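Probable ribosomal RNA small subunit methyltransferase (Thermus thermophilus, PDB 3DMH) probably methylates the exocyclic N2 of a guanosine in 16S ribosomal RNA, using S-adenosylmethionine as methyl donor. Local coordinates at residues 51-56 against 108-113; 93-98 against 118-123; 114-119 against 202-207; 184-189 against 271-276. All coordinates share one frame; numbering follows the deposited sequence.

Interaction 1: 51-56 against 108-113. With SO4 (sulfate ion), chain C.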
loop_
_atom_site.group_PDB
_atom_site.type_symbol
_atom_site.label_atom_id
_atom_site.label_comp_id
_atom_site.label_asym_id
_atom_site.label_seq_id
_atom_site.Cartn_x
_atom_site.Cartn_y
_atom_site.Cartn_z
ATOM N N ASP A 51 15.844 -7.562 3.658
ATOM C CA ASP A 51 15.264 -6.793 2.543
ATOM C C ASP A 51 14.126 -5.937 3.089
ATOM O O ASP A 51 13.158 -6.476 3.621
ATOM C CB ASP A 51 14.726 -7.758 1.478
ATOM C CG ASP A 51 14.301 -7.065 0.208
ATOM O OD1 ASP A 51 13.933 -5.874 0.219
ATOM O OD2 ASP A 51 14.275 -7.775 -0.828
ATOM N N LEU A 52 14.259 -4.613 2.975
ATOM C CA LEU A 52 13.286 -3.678 3.566
ATOM C C LEU A 52 12.145 -3.272 2.639
ATOM O O LEU A 52 11.263 -2.512 3.046
ATOM C CB LEU A 52 14.004 -2.411 4.083
ATOM C CG LEU A 52 14.858 -2.644 5.317
ATOM C CD1 LEU A 52 15.591 -1.338 5.660
ATOM C CD2 LEU A 52 14.009 -3.101 6.494
ATOM N N ASN A 53 12.166 -3.737 1.388
ATOM C CA ASN A 53 11.098 -3.386 0.438
ATOM C C ASN A 53 11.046 -4.456 -0.635
ATOM O O ASN A 53 11.355 -4.183 -1.800
ATOM C CB ASN A 53 11.332 -1.996 -0.175
ATOM C CG ASN A 53 10.214 -1.577 -1.137
ATOM O OD1 ASN A 53 9.070 -2.054 -1.039
ATOM N ND2 ASN A 53 10.539 -0.706 -2.079
ATOM N N PRO A 54 10.728 -5.693 -0.231
ATOM C CA PRO A 54 10.957 -6.805 -1.180
ATOM C C PRO A 54 9.990 -6.909 -2.342
ATOM O O PRO A 54 10.387 -7.412 -3.391
ATOM C CB PRO A 54 10.820 -8.058 -0.314
ATOM C CG PRO A 54 9.923 -7.628 0.816
ATOM C CD PRO A 54 10.258 -6.167 1.088
ATOM N N GLY A 55 8.751 -6.465 -2.176
ATOM C CA GLY A 55 7.722 -6.798 -3.194
ATOM C C GLY A 55 7.661 -8.308 -3.332
ATOM O O GLY A 55 7.662 -9.032 -2.347
ATOM N N VAL A 56 7.616 -8.789 -4.578
ATOM C CA VAL A 56 7.570 -10.244 -4.824
ATOM C C VAL A 56 8.917 -10.944 -4.551
ATOM O O VAL A 56 9.015 -12.186 -4.611
ATOM C CB VAL A 56 7.024 -10.601 -6.243
ATOM C CG1 VAL A 56 5.586 -10.081 -6.414
ATOM C CG2 VAL A 56 7.934 -10.033 -7.293
ATOM N N ALA A 108 15.346 -1.380 -2.251
ATOM C CA ALA A 108 14.803 -0.664 -3.398
ATOM C C ALA A 108 14.064 0.557 -2.832
ATOM O O ALA A 108 13.135 0.413 -2.031
ATOM C CB ALA A 108 13.847 -1.569 -4.189
ATOM N N LEU A 109 14.502 1.750 -3.206
ATOM C CA LEU A 109 13.905 2.974 -2.668
ATOM C C LEU A 109 12.408 3.051 -2.931
ATOM O O LEU A 109 11.983 3.012 -4.091
ATOM C CB LEU A 109 14.573 4.193 -3.286
ATOM C CG LEU A 109 15.960 4.416 -2.700
ATOM C CD1 LEU A 109 16.822 5.255 -3.670
ATOM C CD2 LEU A 109 15.844 5.094 -1.362
ATOM N N PRO A 110 11.606 3.145 -1.850
ATOM C CA PRO A 110 10.149 3.248 -2.003
ATOM C C PRO A 110 9.737 4.691 -2.327
ATOM O O PRO A 110 8.960 5.306 -1.585
ATOM C CB PRO A 110 9.628 2.798 -0.627
ATOM C CG PRO A 110 10.708 3.238 0.336
ATOM C CD PRO A 110 12.019 3.104 -0.426
ATOM N N ALA A 111 10.256 5.212 -3.438
ATOM C CA ALA A 111 10.142 6.644 -3.747
ATOM C C ALA A 111 8.692 7.089 -3.900
ATOM O O ALA A 111 8.351 8.240 -3.586
ATOM C CB ALA A 111 10.937 6.969 -5.002
ATOM N N GLY A 112 7.852 6.183 -4.394
ATOM C CA GLY A 112 6.441 6.508 -4.628
ATOM C C GLY A 112 5.663 6.799 -3.358
ATOM O O GLY A 112 4.615 7.454 -3.412
ATOM N N ARG A 113 6.183 6.342 -2.222
ATOM C CA ARG A 113 5.589 6.630 -0.924
ATOM C C ARG A 113 6.086 7.938 -0.267
ATOM O O ARG A 113 5.629 8.303 0.818
ATOM C CB ARG A 113 5.740 5.416 -0.001
ATOM C CG ARG A 113 4.683 4.338 -0.307
ATOM C CD ARG A 113 5.015 3.044 0.377
ATOM N NE ARG A 113 5.905 2.215 -0.434
ATOM C CZ ARG A 113 6.259 0.960 -0.140
ATOM N NH1 ARG A 113 5.805 0.353 0.946
ATOM N NH2 ARG A 113 7.054 0.302 -0.958
HETATM S S SO4 C . 7.101 2.412 -4.164
HETATM O O1 SO4 C . 7.830 1.230 -3.674
HETATM O O2 SO4 C . 6.513 3.171 -3.069
HETATM O O3 SO4 C . 8.049 3.301 -4.866
HETATM O O4 SO4 C . 6.070 1.954 -5.090
HETATM O O HOH W 1 14.194 -3.945 -1.745
HETATM O O HOH W 2 7.041 -2.281 1.038
#
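Asn53 carries this contact: its carboxamide reaches across the gap and is held at both ends, by the backbone of Ala108 and by the guanidinium of Arg113. CG stands anti to the backbone N (chi1 -178°), which sends the amide straight out from the 51-56 loop. ND2 donates to Ala108 O at 2.8 Å in an almost linear bond, with the carbonyl oxygen close to the Asn53 amide plane but the donor sitting above the plane of the Ala108 carbonyl. At the other end Arg113 NH2 gives a more bent bond to Asn53 OD1, 3.1 Å long. The amide and guanidinium planes are turned 69° apart, so the two groups do not stack. A water joins the same pair, giving a hydrogen to Asn53 OD1 and accepting from Arg113 NH1, so OD1 takes two bonds and, with ND2 held by Ala108 O, the amide is fixed in its rotation. The Arg113 chain bends at chi3 and brings its other edge to a sulfate: NE meets O2 at 2.9 Å and NH2 meets O1 at 3.0 Å, while Gly112 N binds O3. The anion was probably picked up from the crystallisation solution. Behind Asn53, an Asx turn from Asp51 OD1 to Asn53 N (3.0 Å) shapes the loop. The two loops leave the ends of adjacent parallel strands, 48-51 and 102-108, in the N-terminal sheet of class I methyltransferase strand order; helix 33-41 packs on Ala108, helix 115-128 on Pro110, and strand 68-73 flanks Asp51 and Pro54.

Interaction 2: 93-98 against 118-123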
loop_
_atom_site.group_PDB
_atom_site.type_symbol
_atom_site.label_atom_id
_atom_site.label_comp_id
_atom_site.label_asym_id
_atom_site.label_seq_id
_atom_site.Cartn_x
_atom_site.Cartn_y
_atom_site.Cartn_z
ATOM N N LEU A 93 6.663 -3.016 9.099
ATOM C CA LEU A 93 7.179 -1.762 8.611
ATOM C C LEU A 93 8.703 -1.814 8.573
ATOM O O LEU A 93 9.330 -2.523 9.372
ATOM C CB LEU A 93 6.760 -0.649 9.567
ATOM C CG LEU A 93 5.252 -0.558 9.822
ATOM C CD1 LEU A 93 4.999 0.319 11.039
ATOM C CD2 LEU A 93 4.538 -0.003 8.603
ATOM N N PRO A 94 9.325 -1.033 7.668
ATOM C CA PRO A 94 10.777 -1.089 7.549
ATOM C C PRO A 94 11.458 -0.759 8.867
ATOM O O PRO A 94 12.453 -1.403 9.235
ATOM C CB PRO A 94 11.092 -0.017 6.492
ATOM C CG PRO A 94 9.840 0.140 5.703
ATOM C CD PRO A 94 8.695 -0.171 6.641
ATOM N N TRP A 95 10.900 0.218 9.590
ATOM C CA TRP A 95 11.476 0.641 10.863
ATOM C C TRP A 95 11.174 -0.269 12.058
ATOM O O TRP A 95 11.536 0.045 13.210
ATOM C CB TRP A 95 11.094 2.090 11.176
ATOM C CG TRP A 95 9.627 2.339 11.113
ATOM C CD1 TRP A 95 8.735 2.190 12.128
ATOM C CD2 TRP A 95 8.881 2.798 9.976
ATOM N NE1 TRP A 95 7.472 2.539 11.706
ATOM C CE2 TRP A 95 7.530 2.905 10.385
ATOM C CE3 TRP A 95 9.221 3.127 8.654
ATOM C CZ2 TRP A 95 6.509 3.339 9.518
ATOM C CZ3 TRP A 95 8.200 3.562 7.782
ATOM C CH2 TRP A 95 6.865 3.654 8.220
ATOM N N GLU A 96 10.536 -1.399 11.788
ATOM C CA GLU A 96 10.376 -2.432 12.801
ATOM C C GLU A 96 11.566 -3.393 12.786
ATOM O O GLU A 96 11.601 -4.332 13.583
ATOM C CB GLU A 96 9.039 -3.168 12.655
ATOM C CG GLU A 96 7.852 -2.286 13.078
ATOM C CD GLU A 96 6.498 -2.940 12.877
ATOM O OE1 GLU A 96 6.363 -3.732 11.912
ATOM O OE2 GLU A 96 5.586 -2.661 13.694
ATOM N N ALA A 97 12.543 -3.141 11.911
ATOM C CA ALA A 97 13.732 -3.989 11.815
ATOM C C ALA A 97 14.510 -4.031 13.126
ATOM O O ALA A 97 14.643 -3.021 13.797
ATOM C CB ALA A 97 14.645 -3.523 10.686
ATOM N N ALA A 98 14.993 -5.221 13.467
ATOM C CA ALA A 98 15.865 -5.428 14.623
ATOM C C ALA A 98 17.170 -4.642 14.482
ATOM O O ALA A 98 17.841 -4.704 13.446
ATOM C CB ALA A 98 16.150 -6.917 14.792
ATOM N N VAL A 118 10.691 7.199 2.755
ATOM C CA VAL A 118 12.030 6.827 2.305
ATOM C C VAL A 118 13.021 7.096 3.438
ATOM O O VAL A 118 13.883 6.263 3.727
ATOM C CB VAL A 118 12.465 7.556 0.999
ATOM C CG1 VAL A 118 13.924 7.232 0.653
ATOM C CG2 VAL A 118 11.548 7.202 -0.175
ATOM N N GLN A 119 12.905 8.260 4.092
ATOM C CA GLN A 119 13.867 8.605 5.139
ATOM C C GLN A 119 13.821 7.621 6.300
ATOM O O GLN A 119 14.866 7.207 6.819
ATOM C CB GLN A 119 13.623 10.032 5.659
ATOM C CG GLN A 119 14.658 10.487 6.689
ATOM C CD GLN A 119 16.036 10.691 6.088
ATOM O OE1 GLN A 119 16.172 10.890 4.877
ATOM N NE2 GLN A 119 17.069 10.641 6.929
ATOM N N ALA A 120 12.603 7.248 6.691
ATOM C CA ALA A 120 12.400 6.279 7.761
ATOM C C ALA A 120 13.020 4.944 7.364
ATOM O O ALA A 120 13.614 4.254 8.196
ATOM C CB ALA A 120 10.910 6.100 8.038
ATOM N N SER A 121 12.877 4.593 6.087
ATOM C CA SER A 121 13.471 3.358 5.544
ATOM C C SER A 121 14.997 3.387 5.547
ATOM O O SER A 121 15.645 2.384 5.879
ATOM C CB SER A 121 12.954 3.070 4.132
ATOM O OG SER A 121 11.555 2.777 4.175
ATOM N N LEU A 122 15.561 4.545 5.190
ATOM C CA LEU A 122 17.017 4.732 5.215
ATOM C C LEU A 122 17.567 4.597 6.628
ATOM O O LEU A 122 18.572 3.919 6.843
ATOM C CB LEU A 122 17.397 6.094 4.624
ATOM C CG LEU A 122 17.226 6.222 3.103
ATOM C CD1 LEU A 122 17.464 7.661 2.642
ATOM C CD2 LEU A 122 18.141 5.247 2.361
ATOM N N VAL A 123 16.911 5.246 7.591
ATOM C CA VAL A 123 17.351 5.132 8.987
ATOM C C VAL A 123 17.173 3.708 9.523
ATOM O O VAL A 123 18.047 3.195 10.227
ATOM C CB VAL A 123 16.640 6.145 9.900
ATOM C CG1 VAL A 123 17.165 6.022 11.319
ATOM C CG2 VAL A 123 16.866 7.558 9.383
#
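Pro94 and Trp95 lie against one turn of helix 115-128, meeting Ser121 and Ala120 one to one. The Trp95 side chain takes the crowded position, with CG between its backbone N and carbonyl carbon (chi1 53°). That folds the indole back over its own short 3-10 turn: Leu93 CB and Pro94 CD both sit above one ring face, near the rim. The benzo side of the ring is thereby carried to the helix, where CE3 lies 3.5 Å from Ala120 CB and the neighbouring CZ3 3.7 Å from the same methyl. The methyl comes in obliquely. Tyr117, one helical turn earlier, meets the indole at a steep angle between rings. Beside this pair, the Pro94 ring, puckered C-gamma exo, presents CG to Ser121 OG at 3.5 Å. With chi1 at -66° the hydroxyl stands beside its own backbone N, turned back along the helix to hydrogen-bond Tyr117 O; the proline therefore covers an oxygen whose polar need is already met within the helix. The 3-10 turn is itself pinned by Glu96, whose OE1 accepts from Leu93 N at 2.9 Å. Leu185 packs against both Trp95 and Ala120. Across these segments the chemistry is purely van der Waals, joining the loop before strand 102-108 to the helix after it; the contact therefore probably rests on the fit and burial of hydrocarbon rather than on polar pairing.

Interaction 3: 114-119 against 202-207. With SAM (S-adenosylmethionine), chain D.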
loop_
_atom_site.group_PDB
_atom_site.type_symbol
_atom_site.label_atom_id
_atom_site.label_comp_id
_atom_site.label_asym_id
_atom_site.label_seq_id
_atom_site.Cartn_x
_atom_site.Cartn_y
_atom_site.Cartn_z
ATOM N N GLY A 114 6.997 8.651 -0.932
ATOM C CA GLY A 114 7.408 9.992 -0.485
ATOM C C GLY A 114 8.619 10.083 0.427
ATOM O O GLY A 114 9.109 9.079 0.940
ATOM N N THR A 115 9.097 11.312 0.634
ATOM C CA THR A 115 10.338 11.570 1.360
ATOM C C THR A 115 10.386 11.008 2.778
ATOM O O THR A 115 11.397 10.415 3.168
ATOM C CB THR A 115 10.626 13.087 1.406
ATOM O OG1 THR A 115 10.767 13.562 0.065
ATOM C CG2 THR A 115 11.904 13.385 2.199
ATOM N N ALA A 116 9.311 11.204 3.544
ATOM C CA ALA A 116 9.268 10.765 4.937
ATOM C C ALA A 116 9.407 9.246 5.021
ATOM O O ALA A 116 10.163 8.723 5.850
ATOM C CB ALA A 116 7.974 11.212 5.601
ATOM N N TYR A 117 8.679 8.545 4.161
ATOM C CA TYR A 117 8.725 7.085 4.165
ATOM C C TYR A 117 10.102 6.567 3.763
ATOM O O TYR A 117 10.632 5.622 4.373
ATOM C CB TYR A 117 7.660 6.516 3.234
ATOM C CG TYR A 117 7.448 5.042 3.447
ATOM C CD1 TYR A 117 6.546 4.587 4.404
ATOM C CD2 TYR A 117 8.170 4.100 2.714
ATOM C CE1 TYR A 117 6.349 3.250 4.635
ATOM C CE2 TYR A 117 7.981 2.742 2.934
ATOM C CZ TYR A 117 7.051 2.322 3.887
ATOM O OH TYR A 117 6.867 0.983 4.129
ATOM N N VAL A 118 10.691 7.199 2.755
ATOM C CA VAL A 118 12.030 6.827 2.305
ATOM C C VAL A 118 13.021 7.096 3.438
ATOM O O VAL A 118 13.883 6.263 3.727
ATOM C CB VAL A 118 12.465 7.556 0.999
ATOM C CG1 VAL A 118 13.924 7.232 0.653
ATOM C CG2 VAL A 118 11.548 7.202 -0.175
ATOM N N GLN A 119 12.905 8.260 4.092
ATOM C CA GLN A 119 13.867 8.605 5.139
ATOM C C GLN A 119 13.821 7.621 6.300
ATOM O O GLN A 119 14.866 7.207 6.819
ATOM C CB GLN A 119 13.623 10.032 5.659
ATOM C CG GLN A 119 14.658 10.487 6.689
ATOM C CD GLN A 119 16.036 10.691 6.088
ATOM O OE1 GLN A 119 16.172 10.890 4.877
ATOM N NE2 GLN A 119 17.069 10.641 6.929
ATOM N N HIS A 202 -1.747 9.359 11.094
ATOM C CA HIS A 202 -1.120 8.478 10.114
ATOM C C HIS A 202 0.392 8.452 10.151
ATOM O O HIS A 202 1.062 9.401 10.593
ATOM C CB HIS A 202 -1.631 8.790 8.702
ATOM C CG HIS A 202 -1.308 10.169 8.234
ATOM N ND1 HIS A 202 -0.038 10.539 7.843
ATOM C CD2 HIS A 202 -2.084 11.270 8.098
ATOM C CE1 HIS A 202 -0.049 11.809 7.483
ATOM N NE2 HIS A 202 -1.275 12.277 7.631
ATOM N N LEU A 203 0.909 7.314 9.688
ATOM C CA LEU A 203 2.329 7.104 9.481
ATOM C C LEU A 203 2.731 7.618 8.095
ATOM O O LEU A 203 1.860 8.036 7.302
ATOM C CB LEU A 203 2.651 5.608 9.620
ATOM C CG LEU A 203 2.503 5.027 11.028
ATOM C CD1 LEU A 203 2.433 3.499 10.932
ATOM C CD2 LEU A 203 3.672 5.425 11.902
ATOM N N PRO A 204 4.049 7.620 7.795
ATOM C CA PRO A 204 4.456 8.085 6.474
ATOM C C PRO A 204 3.973 7.182 5.341
ATOM O O PRO A 204 3.778 5.973 5.539
ATOM C CB PRO A 204 5.991 8.033 6.529
ATOM C CG PRO A 204 6.354 8.018 7.971
ATOM C CD PRO A 204 5.212 7.285 8.646
ATOM N N GLY A 205 3.756 7.799 4.181
ATOM C CA GLY A 205 3.556 7.058 2.931
ATOM C C GLY A 205 2.104 6.826 2.558
ATOM O O GLY A 205 1.794 6.331 1.450
ATOM N N VAL A 206 1.199 7.145 3.477
ATOM C CA VAL A 206 -0.232 6.932 3.233
ATOM C C VAL A 206 -0.737 7.836 2.116
ATOM O O VAL A 206 -0.137 8.903 1.830
ATOM C CB VAL A 206 -1.081 7.167 4.517
ATOM C CG1 VAL A 206 -0.614 6.250 5.631
ATOM C CG2 VAL A 206 -1.013 8.643 4.939
ATOM N N PHE A 207 -1.829 7.408 1.482
ATOM C CA PHE A 207 -2.478 8.279 0.499
ATOM C C PHE A 207 -3.030 9.517 1.202
ATOM O O PHE A 207 -3.674 9.416 2.258
ATOM C CB PHE A 207 -3.623 7.541 -0.191
ATOM C CG PHE A 207 -4.428 8.415 -1.107
ATOM C CD1 PHE A 207 -3.922 8.770 -2.345
ATOM C CD2 PHE A 207 -5.695 8.879 -0.730
ATOM C CE1 PHE A 207 -4.661 9.588 -3.212
ATOM C CE2 PHE A 207 -6.448 9.690 -1.585
ATOM C CZ PHE A 207 -5.916 10.039 -2.830
HETATM N N SAM D . -10.178 5.497 1.393
HETATM C CA SAM D . -8.992 6.388 1.643
HETATM C C SAM D . -9.393 7.823 1.379
HETATM O O SAM D . -10.472 7.990 0.795
HETATM O OXT SAM D . -8.632 8.747 1.714
HETATM C CB SAM D . -7.823 6.031 0.723
HETATM C CG SAM D . -8.103 6.130 -0.779
HETATM S SD SAM D . -6.602 5.801 -1.759
HETATM C CE SAM D . -7.006 6.621 -3.328
HETATM C "C5'" SAM D . -6.718 4.060 -2.263
HETATM C "C4'" SAM D . -6.342 3.106 -1.141
HETATM O "O4'" SAM D . -6.382 1.808 -1.730
HETATM C "C3'" SAM D . -4.941 3.317 -0.551
HETATM O "O3'" SAM D . -4.984 3.481 0.861
HETATM C "C2'" SAM D . -4.187 2.054 -0.980
HETATM O "O2'" SAM D . -3.150 1.642 -0.111
HETATM C "C1'" SAM D . -5.361 1.083 -1.074
HETATM N N9 SAM D . -5.017 -0.105 -1.831
HETATM C C8 SAM D . -4.133 -0.239 -2.900
HETATM N N7 SAM D . -4.142 -1.526 -3.324
HETATM C C5 SAM D . -5.017 -2.221 -2.515
HETATM C C6 SAM D . -5.402 -3.565 -2.441
HETATM N N6 SAM D . -4.877 -4.485 -3.262
HETATM N N1 SAM D . -6.325 -3.917 -1.485
HETATM C C2 SAM D . -6.853 -2.994 -0.610
HETATM N N3 SAM D . -6.446 -1.665 -0.622
HETATM C C4 SAM D . -5.555 -1.315 -1.577
#
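The Tyr117 ring takes the Pro204 carbonyl at its edge, near the ring plane, with Pro204 O 3.3 Å from CD1. Gly205 CA comes obliquely toward the same atom, while the indole of Trp95 meets the tyrosine ring at about 70°. The other flat group, Phe207 at the far end of 202-207, serves the cofactor: the S-adenosylmethionine methyl carbon CE hangs over the centre of one face, 3.4 Å above the plane. The sulfur SD approaches Phe207 CD2 at 3.4 Å over that face, and the cofactor carboxylate atom OXT lies in plane at the edge. An electron-rich ring face so close to a sulfonium would probably be favoured electrostatically. On the helix side, Pro204 does most of the packing. Its CB sits 3.6 Å from Tyr117 N, close on the helix backbone, and touches Ala116 CB at 3.9 Å. Tyr117 has CG anti to its backbone N (chi1 -166°), which swings the ring past the proline to the carbonyl behind it. Leu203 to Val206 form a type II beta turn, with Gly205 supplying the positive phi of its third position and letting the chain pass close to the tyrosine. His202 ND1 bonds Leu203 O at 3.2 Å, and its NE2 is engaged by Gly210 N. The result is an interdomain junction: a turn docked on the first turn of helix 115-128, running on into the S-adenosylmethionine pocket of a class I, Rossmann-like methyltransferase.

Interaction 4: 184-189 against 271-276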
loop_
_atom_site.group_PDB
_atom_site.type_symbol
_atom_site.label_atom_id
_atom_site.label_comp_id
_atom_site.label_asym_id
_atom_site.label_seq_id
_atom_site.Cartn_x
_atom_site.Cartn_y
_atom_site.Cartn_z
ATOM N N SER A 184 10.680 11.058 14.031
ATOM C CA SER A 184 9.293 11.033 14.456
ATOM C C SER A 184 8.459 10.604 13.265
ATOM O O SER A 184 8.645 11.113 12.160
ATOM C CB SER A 184 8.863 12.428 14.920
ATOM O OG SER A 184 7.661 12.354 15.652
ATOM N N LEU A 185 7.547 9.660 13.489
ATOM C CA LEU A 185 6.846 9.027 12.372
ATOM C C LEU A 185 5.377 9.391 12.258
ATOM O O LEU A 185 4.815 9.405 11.162
ATOM C CB LEU A 185 6.977 7.515 12.485
ATOM C CG LEU A 185 8.396 6.961 12.410
ATOM C CD1 LEU A 185 8.430 5.565 13.004
ATOM C CD2 LEU A 185 8.909 6.976 10.975
ATOM N N TRP A 186 4.747 9.660 13.390
ATOM C CA TRP A 186 3.325 9.917 13.389
ATOM C C TRP A 186 2.999 11.375 13.158
ATOM O O TRP A 186 3.640 12.267 13.730
ATOM C CB TRP A 186 2.707 9.450 14.690
ATOM C CG TRP A 186 2.530 7.971 14.785
ATOM C CD1 TRP A 186 3.365 7.085 15.394
ATOM C CD2 TRP A 186 1.433 7.201 14.263
ATOM N NE1 TRP A 186 2.863 5.804 15.285
ATOM C CE2 TRP A 186 1.677 5.852 14.599
ATOM C CE3 TRP A 186 0.267 7.525 13.546
ATOM C CZ2 TRP A 186 0.801 4.821 14.246
ATOM C CZ3 TRP A 186 -0.602 6.498 13.189
ATOM C CH2 TRP A 186 -0.330 5.165 13.541
ATOM N N ARG A 187 2.003 11.604 12.314
ATOM C CA ARG A 187 1.424 12.922 12.114
ATOM C C ARG A 187 -0.069 12.867 12.398
ATOM O O ARG A 187 -0.700 11.817 12.284
ATOM C CB ARG A 187 1.683 13.433 10.688
ATOM C CG ARG A 187 3.171 13.623 10.322
ATOM C CD ARG A 187 3.906 14.584 11.252
ATOM N NE ARG A 187 5.327 14.697 10.911
ATOM C CZ ARG A 187 6.321 14.090 11.557
ATOM N NH1 ARG A 187 6.083 13.321 12.615
ATOM N NH2 ARG A 187 7.574 14.269 11.154
ATOM N N ALA A 188 -0.636 14.004 12.787
ATOM C CA ALA A 188 -2.073 14.109 12.995
ATOM C C ALA A 188 -2.554 15.411 12.382
ATOM O O ALA A 188 -1.798 16.386 12.305
ATOM C CB ALA A 188 -2.404 14.075 14.484
ATOM N N PHE A 189 -3.809 15.423 11.947
ATOM C CA PHE A 189 -4.446 16.657 11.500
ATOM C C PHE A 189 -5.950 16.559 11.743
ATOM O O PHE A 189 -6.507 15.473 11.793
ATOM C CB PHE A 189 -4.130 16.933 10.027
ATOM C CG PHE A 189 -4.831 16.000 9.071
ATOM C CD1 PHE A 189 -6.074 16.353 8.550
ATOM C CD2 PHE A 189 -4.266 14.775 8.707
ATOM C CE1 PHE A 189 -6.747 15.515 7.674
ATOM C CE2 PHE A 189 -4.923 13.935 7.821
ATOM C CZ PHE A 189 -6.166 14.291 7.306
ATOM N N LEU A 271 -5.277 3.838 10.296
ATOM C CA LEU A 271 -6.707 3.729 10.560
ATOM C C LEU A 271 -6.987 3.306 12.009
ATOM O O LEU A 271 -7.876 3.858 12.651
ATOM C CB LEU A 271 -7.336 2.730 9.591
ATOM C CG LEU A 271 -8.817 2.381 9.800
ATOM C CD1 LEU A 271 -9.700 3.650 9.767
ATOM C CD2 LEU A 271 -9.270 1.365 8.755
ATOM N N GLN A 272 -6.237 2.321 12.513
ATOM C CA GLN A 272 -6.461 1.841 13.879
ATOM C C GLN A 272 -6.250 2.956 14.896
ATOM O O GLN A 272 -7.044 3.100 15.842
ATOM C CB GLN A 272 -5.566 0.627 14.164
ATOM C CG GLN A 272 -6.066 -0.627 13.444
ATOM C CD GLN A 272 -5.118 -1.811 13.515
ATOM O OE1 GLN A 272 -3.936 -1.669 13.826
ATOM N NE2 GLN A 272 -5.634 -2.991 13.214
ATOM N N LYS A 273 -5.196 3.751 14.710
ATOM C CA LYS A 273 -4.915 4.852 15.647
ATOM C C LYS A 273 -5.993 5.924 15.546
ATOM O O LYS A 273 -6.439 6.453 16.573
ATOM C CB LYS A 273 -3.527 5.465 15.414
ATOM C CG LYS A 273 -3.144 6.556 16.443
ATOM C CD LYS A 273 -1.669 6.897 16.384
ATOM C CE LYS A 273 -1.324 8.060 17.320
ATOM N NZ LYS A 273 0.148 8.323 17.347
ATOM N N GLY A 274 -6.434 6.222 14.321
ATOM C CA GLY A 274 -7.507 7.215 14.140
ATOM C C GLY A 274 -8.823 6.793 14.779
ATOM O O GLY A 274 -9.479 7.598 15.443
ATOM N N LEU A 275 -9.212 5.529 14.595
ATOM C CA LEU A 275 -10.445 5.014 15.238
ATOM C C LEU A 275 -10.386 5.157 16.758
ATOM O O LEU A 275 -11.360 5.617 17.404
ATOM C CB LEU A 275 -10.683 3.537 14.870
ATOM C CG LEU A 275 -11.087 3.284 13.410
ATOM C CD1 LEU A 275 -10.877 1.827 13.043
ATOM C CD2 LEU A 275 -12.532 3.773 13.123
ATOM N N GLU A 276 -9.236 4.804 17.331
ATOM C CA GLU A 276 -9.019 4.902 18.778
ATOM C C GLU A 276 -9.101 6.338 19.258
ATOM O O GLU A 276 -9.742 6.625 20.279
ATOM C CB GLU A 276 -7.641 4.356 19.135
ATOM C CG GLU A 276 -7.505 2.856 18.992
ATOM C CD GLU A 276 -6.049 2.396 18.936
ATOM O OE1 GLU A 276 -5.156 3.154 19.404
ATOM O OE2 GLU A 276 -5.801 1.270 18.438
#
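Lys273 lies along one face of the Trp186 indole, a cation-pi contact joining the start of the 187-193/196-202 beta hairpin to helix 265-277 of the Rossmann-like methyltransferase fold. The tight part is the stack itself. Lys273 CG is anti to the backbone N (chi1 -176°), and every later torsion is extended, so the aliphatic chain runs out from the helix flat across the ring. CD sits 3.4 Å from the centroid of the six-membered ring, only 13° off its normal, as a CH-pi contact. CB begins the run at the rim, 3.7 Å from Trp186 CH2. Trp186, with CG anti to its carbonyl carbon, turns the indole toward the helix, and on the opposite ring face Leu203 packs, sandwiching the indole between leucine and lysine. The looser side is the surroundings: both partners are partly exposed, the pair forms a surface contact, and the nearest alpha carbons, those of Trp186 and Lys273, are still 9.9 Å apart. The backbones do not touch, and one lysine spans the gap. Arg187, next in the chain, folds back on its own segment, NH1 donating to Trp186 O at 2.9 Å, which probably helps to hold the backbone at the tryptophan without meeting the lysine. The ammonium ends the chain over the pyrrole part of the indole, NZ 3.7 Å from the centroid of the five-membered ring and 3.5 Å from both Trp186 CG and CD2.

From the N terminus, interaction 1 closes a loop from residue 51 to 113, drawing together the ends of two neighbouring strands. Interaction 2 opens inside it, at 93, and closes on helix 115-128, so the two cross; Leu52 packs on Pro94. Interaction 3 starts on that same helix, sharing Val118 and Gln119 with interaction 2, and spans to 202-207. Interaction 4 opens within that span and ends on helix 265-277, crossing interaction 3, which it meets through Leu203 and Trp186. None nests inside another. Overlapping in this way, they run from the N-terminal sheet, through the 187-202 hairpin, to the S-adenosylmethionine-binding part; Leu185 also bridges interactions 2 and 4.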